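Local coordinates for protein cellulose 1,4-beta-cellobiosidase (Clostridium thermocellum, PDB 3ZQX) that is a family 3b carbohydrate-binding module of a cellulosomal cellobiohydrolase, related to cellulose-binding modules but apparently deficient in adhesion, at residues Val5-Glu10 and Leu40-Thr45; Asp114-Pro119 and Gly128-Tyr133. The protein carries 1 engineered substitution. All coordinates share one frame; numbering follows the deposited sequence. Where two conformers were deposited one is given.

Contact 1 (Val5-Glu10 and Leu40-Thr45). With CA (calcium ion), chain B.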
loop_
_atom_site.group_PDB
_atom_site.type_symbol
_atom_site.label_atom_id
_atom_site.label_comp_id
_atom_site.label_asym_id
_atom_site.label_seq_id
_atom_site.Cartn_x
_atom_site.Cartn_y
_atom_site.Cartn_z
ATOM N N VAL A 5 -0.045 -5.088 -7.999
ATOM C CA VAL A 5 -0.972 -4.455 -7.074
ATOM C C VAL A 5 -2.135 -3.851 -7.814
ATOM O O VAL A 5 -1.951 -3.171 -8.828
ATOM C CB VAL A 5 -0.299 -3.302 -6.290
ATOM C CG1 VAL A 5 -1.316 -2.578 -5.412
ATOM C CG2 VAL A 5 0.856 -3.824 -5.464
ATOM N N GLN A 6 -3.326 -4.085 -7.274
ATOM C CA GLN A 6 -4.506 -3.315 -7.635
ATOM C C GLN A 6 -4.861 -2.396 -6.478
ATOM O O GLN A 6 -4.590 -2.702 -5.310
ATOM C CB GLN A 6 -5.689 -4.224 -7.925
ATOM C CG GLN A 6 -5.374 -5.301 -8.921
ATOM C CD GLN A 6 -6.605 -6.062 -9.318
ATOM O OE1 GLN A 6 -7.389 -6.490 -8.466
ATOM N NE2 GLN A 6 -6.807 -6.211 -10.621
ATOM N N TYR A 7 -5.458 -1.255 -6.810
ATOM C CA TYR A 7 -5.788 -0.215 -5.849
ATOM C C TYR A 7 -7.167 0.330 -6.136
ATOM O O TYR A 7 -7.625 0.333 -7.278
ATOM C CB TYR A 7 -4.772 0.916 -5.996
ATOM C CG TYR A 7 -5.106 2.297 -5.450
ATOM C CD1 TYR A 7 -4.869 2.625 -4.125
ATOM C CD2 TYR A 7 -5.579 3.302 -6.289
ATOM C CE1 TYR A 7 -5.123 3.902 -3.640
ATOM C CE2 TYR A 7 -5.839 4.578 -5.813
ATOM C CZ TYR A 7 -5.597 4.880 -4.491
ATOM O OH TYR A 7 -5.849 6.161 -4.042
ATOM N N LEU A 8 -7.813 0.797 -5.077
ATOM C CA LEU A 8 -8.932 1.713 -5.199
ATOM C C LEU A 8 -8.870 2.703 -4.043
ATOM O O LEU A 8 -8.302 2.420 -2.981
ATOM C CB LEU A 8 -10.279 0.983 -5.252
ATOM C CG LEU A 8 -10.746 0.209 -4.017
ATOM C CD1 LEU A 8 -11.401 1.124 -2.999
ATOM C CD2 LEU A 8 -11.706 -0.900 -4.423
ATOM N N CYS A 9 -9.448 3.873 -4.273
ATOM C CA CYS A 9 -9.467 4.965 -3.316
ATOM C C CYS A 9 -10.854 5.081 -2.701
ATOM O O CYS A 9 -11.851 5.083 -3.414
ATOM C CB CYS A 9 -9.133 6.269 -4.034
ATOM S SG CYS A 9 -9.091 7.709 -2.974
ATOM N N GLU A 10 -10.905 5.169 -1.378
ATOM C CA GLU A 10 -12.160 5.413 -0.668
ATOM C C GLU A 10 -12.294 6.872 -0.250
ATOM O O GLU A 10 -13.287 7.518 -0.581
ATOM C CB GLU A 10 -12.401 4.420 0.469
ATOM C CG GLU A 10 -12.714 3.030 -0.072
ATOM C CD GLU A 10 -13.212 2.061 0.976
ATOM O OE1 GLU A 10 -12.791 2.159 2.147
ATOM O OE2 GLU A 10 -14.033 1.189 0.624
ATOM N N LEU A 40 5.416 -3.885 -0.020
ATOM C CA LEU A 40 4.542 -2.961 -0.742
ATOM C C LEU A 40 4.777 -1.538 -0.239
ATOM O O LEU A 40 4.943 -1.331 0.966
ATOM C CB LEU A 40 3.077 -3.364 -0.519
ATOM C CG LEU A 40 1.974 -2.470 -1.102
ATOM C CD1 LEU A 40 0.710 -3.273 -1.409
ATOM C CD2 LEU A 40 1.650 -1.303 -0.187
ATOM N N ARG A 41 4.793 -0.558 -1.148
ATOM C CA ARG A 41 4.899 0.843 -0.731
ATOM C C ARG A 41 3.851 1.729 -1.387
ATOM O O ARG A 41 3.640 1.681 -2.606
ATOM C CB ARG A 41 6.301 1.402 -1.000
ATOM C CG ARG A 41 7.359 0.715 -0.164
ATOM C CD ARG A 41 8.767 1.229 -0.434
ATOM N NE ARG A 41 9.690 0.554 0.479
ATOM C CZ ARG A 41 11.014 0.607 0.401
ATOM N NH1 ARG A 41 11.598 1.287 -0.570
ATOM N NH2 ARG A 41 11.750 -0.040 1.297
ATOM N N TYR A 42 3.195 2.523 -0.540
ATOM C CA TYR A 42 2.244 3.553 -0.940
ATOM C C TYR A 42 2.852 4.902 -0.579
ATOM O O TYR A 42 3.118 5.176 0.593
ATOM C CB TYR A 42 0.905 3.348 -0.201
ATOM C CG TYR A 42 -0.126 4.438 -0.461
ATOM C CD1 TYR A 42 -0.129 5.613 0.277
ATOM C CD2 TYR A 42 -1.091 4.287 -1.455
ATOM C CE1 TYR A 42 -1.064 6.610 0.033
ATOM C CE2 TYR A 42 -2.020 5.277 -1.710
ATOM C CZ TYR A 42 -2.011 6.437 -0.966
ATOM O OH TYR A 42 -2.951 7.404 -1.248
ATOM N N TYR A 43 3.096 5.722 -1.597
ATOM C CA TYR A 43 3.870 6.954 -1.454
ATOM C C TYR A 43 2.990 8.145 -1.135
ATOM O O TYR A 43 2.013 8.414 -1.836
ATOM C CB TYR A 43 4.679 7.207 -2.736
ATOM C CG TYR A 43 5.639 6.078 -3.017
ATOM C CD1 TYR A 43 6.887 6.047 -2.416
ATOM C CD2 TYR A 43 5.271 5.001 -3.827
ATOM C CE1 TYR A 43 7.763 4.994 -2.635
ATOM C CE2 TYR A 43 6.135 3.942 -4.053
ATOM C CZ TYR A 43 7.378 3.944 -3.459
ATOM O OH TYR A 43 8.216 2.879 -3.688
ATOM N N PHE A 44 3.329 8.850 -0.058
ATOM C CA PHE A 44 2.608 10.046 0.319
ATOM C C PHE A 44 3.537 10.956 1.085
ATOM O O PHE A 44 4.472 10.491 1.742
ATOM C CB PHE A 44 1.358 9.697 1.154
ATOM C CG PHE A 44 1.646 9.271 2.576
ATOM C CD1 PHE A 44 2.048 7.979 2.878
ATOM C CD2 PHE A 44 1.487 10.175 3.616
ATOM C CE1 PHE A 44 2.290 7.597 4.191
ATOM C CE2 PHE A 44 1.733 9.806 4.938
ATOM C CZ PHE A 44 2.119 8.504 5.224
ATOM N N THR A 45 3.265 12.250 1.010
ATOM C CA THR A 45 4.053 13.235 1.730
ATOM C C THR A 45 3.402 13.520 3.071
ATOM O O THR A 45 2.193 13.768 3.151
ATOM C CB THR A 45 4.160 14.541 0.940
ATOM O OG1 THR A 45 2.855 14.924 0.503
ATOM C CG2 THR A 45 5.080 14.375 -0.268
HETATM CA CA CA B . 0.583 14.861 1.720
HETATM O O HOH W 1 -5.612 6.529 -1.423
HETATM O O HOH W 2 -0.865 13.152 2.872
#
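Strand residues Val5 and Tyr7 face Leu40 and Tyr42 across a gap too wide for backbone pairing. The two segments run obliquely to each other and diverge as they go. The CA atoms of Val5 and Leu40 are 8.5 Å apart, and those of Tyr7 and Tyr42 are 10.1 Å apart. Only side chains bridge this gap. Val5 CG2 meets Leu40 CD1 at 4.1 Å, and these two side chains cross at about a right angle. Next, Tyr7 CE1 lies 3.9 Å from Tyr42 CE2. It meets the Tyr42 ring at its edge, near the ring plane, while the Tyr7 ring is approached obliquely, so the two rings are not stacked. The segments belong to opposing sheets of the beta sandwich known for family 3 modules: strand 3-9 in one sheet, strand 38-43 in the other. Leu132 packs on both Val5 and Leu40, and Ile19 and Phe23 on Tyr42. Both tyrosines set CG anti to the backbone N (chi1 161° in Tyr7, 175° in Tyr42), and their hydroxyls converge on water 1. This water lies in the plane of the Tyr7 ring, 2.7 Å from Tyr7 OH, and donates to Tyr42 OH at 2.8 Å. Tyr7 OH is also bonded by Asp118 N. Beyond the strand, Thr45 grips the calcium ion twice, through O at 2.4 Å and OG1 at 2.6 Å.

Contact 2 (Asp114-Pro119 and Gly128-Tyr133). With CA (calcium ion), chain B.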
loop_
_atom_site.group_PDB
_atom_site.type_symbol
_atom_site.label_atom_id
_atom_site.label_comp_id
_atom_site.label_asym_id
_atom_site.label_seq_id
_atom_site.Cartn_x
_atom_site.Cartn_y
_atom_site.Cartn_z
ATOM N N ASP A 114 0.344 13.749 -2.747
ATOM C CA ASP A 114 0.729 12.362 -2.479
ATOM C C ASP A 114 0.813 11.606 -3.807
ATOM O O ASP A 114 -0.158 11.504 -4.534
ATOM C CB ASP A 114 -0.293 11.665 -1.605
ATOM C CG ASP A 114 -0.350 12.235 -0.210
ATOM O OD1 ASP A 114 0.535 13.026 0.166
ATOM O OD2 ASP A 114 -1.273 11.865 0.544
ATOM N N TYR A 115 1.992 11.069 -4.090
ATOM C CA TYR A 115 2.240 10.394 -5.355
ATOM C C TYR A 115 1.258 9.257 -5.639
ATOM O O TYR A 115 0.797 9.099 -6.772
ATOM C CB TYR A 115 3.671 9.875 -5.359
ATOM C CG TYR A 115 4.084 9.052 -6.552
ATOM C CD1 TYR A 115 4.547 9.660 -7.708
ATOM C CD2 TYR A 115 4.084 7.663 -6.498
ATOM C CE1 TYR A 115 4.968 8.901 -8.788
ATOM C CE2 TYR A 115 4.509 6.899 -7.567
ATOM C CZ TYR A 115 4.948 7.526 -8.712
ATOM O OH TYR A 115 5.376 6.795 -9.800
ATOM N N SER A 116 0.934 8.456 -4.627
ATOM C CA SER A 116 0.103 7.276 -4.860
ATOM C C SER A 116 -1.401 7.532 -4.788
ATOM O O SER A 116 -2.180 6.618 -5.032
ATOM C CB SER A 116 0.473 6.137 -3.903
ATOM O OG SER A 116 1.825 5.732 -4.066
ATOM N N PHE A 117 -1.816 8.748 -4.459
ATOM C CA PHE A 117 -3.243 9.071 -4.349
ATOM C C PHE A 117 -3.885 9.236 -5.721
ATOM O O PHE A 117 -3.394 10.010 -6.533
ATOM C CB PHE A 117 -3.355 10.380 -3.569
ATOM C CG PHE A 117 -4.746 10.967 -3.473
ATOM C CD1 PHE A 117 -5.777 10.293 -2.833
ATOM C CD2 PHE A 117 -4.987 12.255 -3.939
ATOM C CE1 PHE A 117 -7.029 10.864 -2.707
ATOM C CE2 PHE A 117 -6.230 12.833 -3.810
ATOM C CZ PHE A 117 -7.255 12.139 -3.192
ATOM N N ASP A 118 -4.949 8.489 -6.008
ATOM C CA ASP A 118 -5.737 8.704 -7.218
ATOM C C ASP A 118 -7.222 8.582 -6.939
ATOM O O ASP A 118 -7.750 7.471 -6.936
ATOM C CB ASP A 118 -5.318 7.808 -8.375
ATOM C CG ASP A 118 -5.957 8.230 -9.687
ATOM O OD1 ASP A 118 -6.969 8.964 -9.652
ATOM O OD2 ASP A 118 -5.443 7.826 -10.751
ATOM N N PRO A 119 -7.882 9.697 -6.626
ATOM C CA PRO A 119 -9.291 9.652 -6.237
ATOM C C PRO A 119 -10.229 9.237 -7.368
ATOM O O PRO A 119 -11.418 9.015 -7.111
ATOM C CB PRO A 119 -9.571 11.082 -5.772
ATOM C CG PRO A 119 -8.627 11.913 -6.555
ATOM C CD PRO A 119 -7.373 11.080 -6.691
ATOM N N GLY A 128 0.090 1.246 -11.081
ATOM C CA GLY A 128 1.535 1.318 -11.100
ATOM C C GLY A 128 2.160 2.290 -10.120
ATOM O O GLY A 128 3.389 2.359 -10.035
ATOM N N LYS A 129 1.352 3.048 -9.382
ATOM C CA LYS A 129 1.920 4.013 -8.438
ATOM C C LYS A 129 2.053 3.478 -7.016
ATOM O O LYS A 129 2.467 4.209 -6.124
ATOM C CB LYS A 129 1.168 5.340 -8.476
ATOM C CG LYS A 129 1.328 6.065 -9.803
ATOM C CD LYS A 129 0.556 7.375 -9.820
ATOM C CE LYS A 129 0.718 8.088 -11.153
ATOM N NZ LYS A 129 -0.100 9.334 -11.210
ATOM N N VAL A 130 1.711 2.210 -6.824
ATOM C CA VAL A 130 2.024 1.481 -5.600
ATOM C C VAL A 130 2.989 0.392 -6.026
ATOM O O VAL A 130 2.704 -0.360 -6.955
ATOM C CB VAL A 130 0.747 0.897 -4.953
ATOM C CG1 VAL A 130 1.073 -0.049 -3.798
ATOM C CG2 VAL A 130 -0.151 2.029 -4.488
ATOM N N THR A 131 4.124 0.302 -5.355
ATOM C CA THR A 131 5.199 -0.582 -5.788
ATOM C C THR A 131 5.259 -1.862 -4.968
ATOM O O THR A 131 4.800 -1.917 -3.815
ATOM C CB THR A 131 6.556 0.102 -5.672
ATOM O OG1 THR A 131 6.679 0.603 -4.339
ATOM C CG2 THR A 131 6.698 1.235 -6.693
ATOM N N LEU A 132 5.770 -2.910 -5.607
ATOM C CA LEU A 132 6.188 -4.120 -4.908
ATOM C C LEU A 132 7.663 -4.382 -5.147
ATOM O O LEU A 132 8.155 -4.248 -6.277
ATOM C CB LEU A 132 5.424 -5.351 -5.386
ATOM C CG LEU A 132 3.918 -5.343 -5.199
ATOM C CD1 LEU A 132 3.304 -6.582 -5.837
ATOM C CD2 LEU A 132 3.556 -5.238 -3.721
ATOM N N TYR A 133 8.339 -4.795 -4.076
ATOM C CA TYR A 133 9.726 -5.244 -4.115
ATOM C C TYR A 133 9.803 -6.674 -3.621
ATOM O O TYR A 133 9.053 -7.082 -2.716
ATOM C CB TYR A 133 10.611 -4.371 -3.223
ATOM C CG TYR A 133 10.721 -2.945 -3.698
ATOM C CD1 TYR A 133 9.756 -2.003 -3.362
ATOM C CD2 TYR A 133 11.777 -2.539 -4.499
ATOM C CE1 TYR A 133 9.850 -0.695 -3.803
ATOM C CE2 TYR A 133 11.874 -1.224 -4.944
ATOM C CZ TYR A 133 10.901 -0.313 -4.592
ATOM O OH TYR A 133 10.973 0.997 -5.020
HETATM CA CA CA B . 0.583 14.861 1.720
HETATM O O HOH W 2 -0.865 13.152 2.872
HETATM O O HOH W 3 -1.414 9.419 -8.449
HETATM O O HOH W 4 -2.769 7.752 -11.208
#
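Lys129 lies across Tyr115, and the two side chains cross at about a right angle. The lysine chain passes over one face of the ring, starting near its CE2 rim, with Lys129 CB 3.8 Å from Tyr115 CE2. Beyond CG the chain is fully extended, which carries Lys129 CD to 3.5 Å from Tyr115 O. Lys129 NZ is 5.9 Å from the Tyr115 ring centroid, at most a weak cation-pi attraction. Lys129 NZ instead binds water 3 and water 4, each at 3.1 Å. Water 4 links it to Asp118 OD2, and water 3 lies beside Tyr115 O and Phe117 O. The Tyr115 hydroxyl turns elsewhere, to the carbonyl of Thr142. Asp114 to Phe117 form a type I beta turn, closed by Phe117 N bonding to Asp114 O. This loop of the calcium-binding beta sandwich packs against the approach to strand 130-134. Ser116 is the polar tie. Its OG, anti to its own carbonyl carbon (chi1 -60°), donates to Lys129 O at 2.6 Å. The C=O...OG angle is 146°, and OG is tilted 33° out of the carbonyl plane. The same OG also bonds to Tyr43 N, so this buried hydroxyl has partners in two chain segments. Ser116 CB touches Val130 CG2. At the head of the turn Asp114 OD1 binds calcium at 2.4 Å, in a site completed by Thr45, Glu47, Asp110, Asn113 and water 2.

Contact 1 lies in the core, and all its touching residues are buried. Contact 2 is only partly buried, and its lysine is exposed. Contact 1 joins two opposing sheets through apolar side chains and one bridging water. Contact 2 fastens a loop to Lys129 and Val130 with a hydroxyl-to-carbonyl bond, an aliphatic chain on a ring, and several waters. Strands 38-43 and 130-134 are neighbours in one sheet, and the contacts touch: Tyr43 OH is 2.8 Å from Thr131 OG1, a probable hydrogen bond. Another tie comes from the opposing sheet, Tyr7 OH to Asp118 N. Both contacts also reach the same calcium ion, through Thr45 and Asp114, and share water 2, which is one of its ligands.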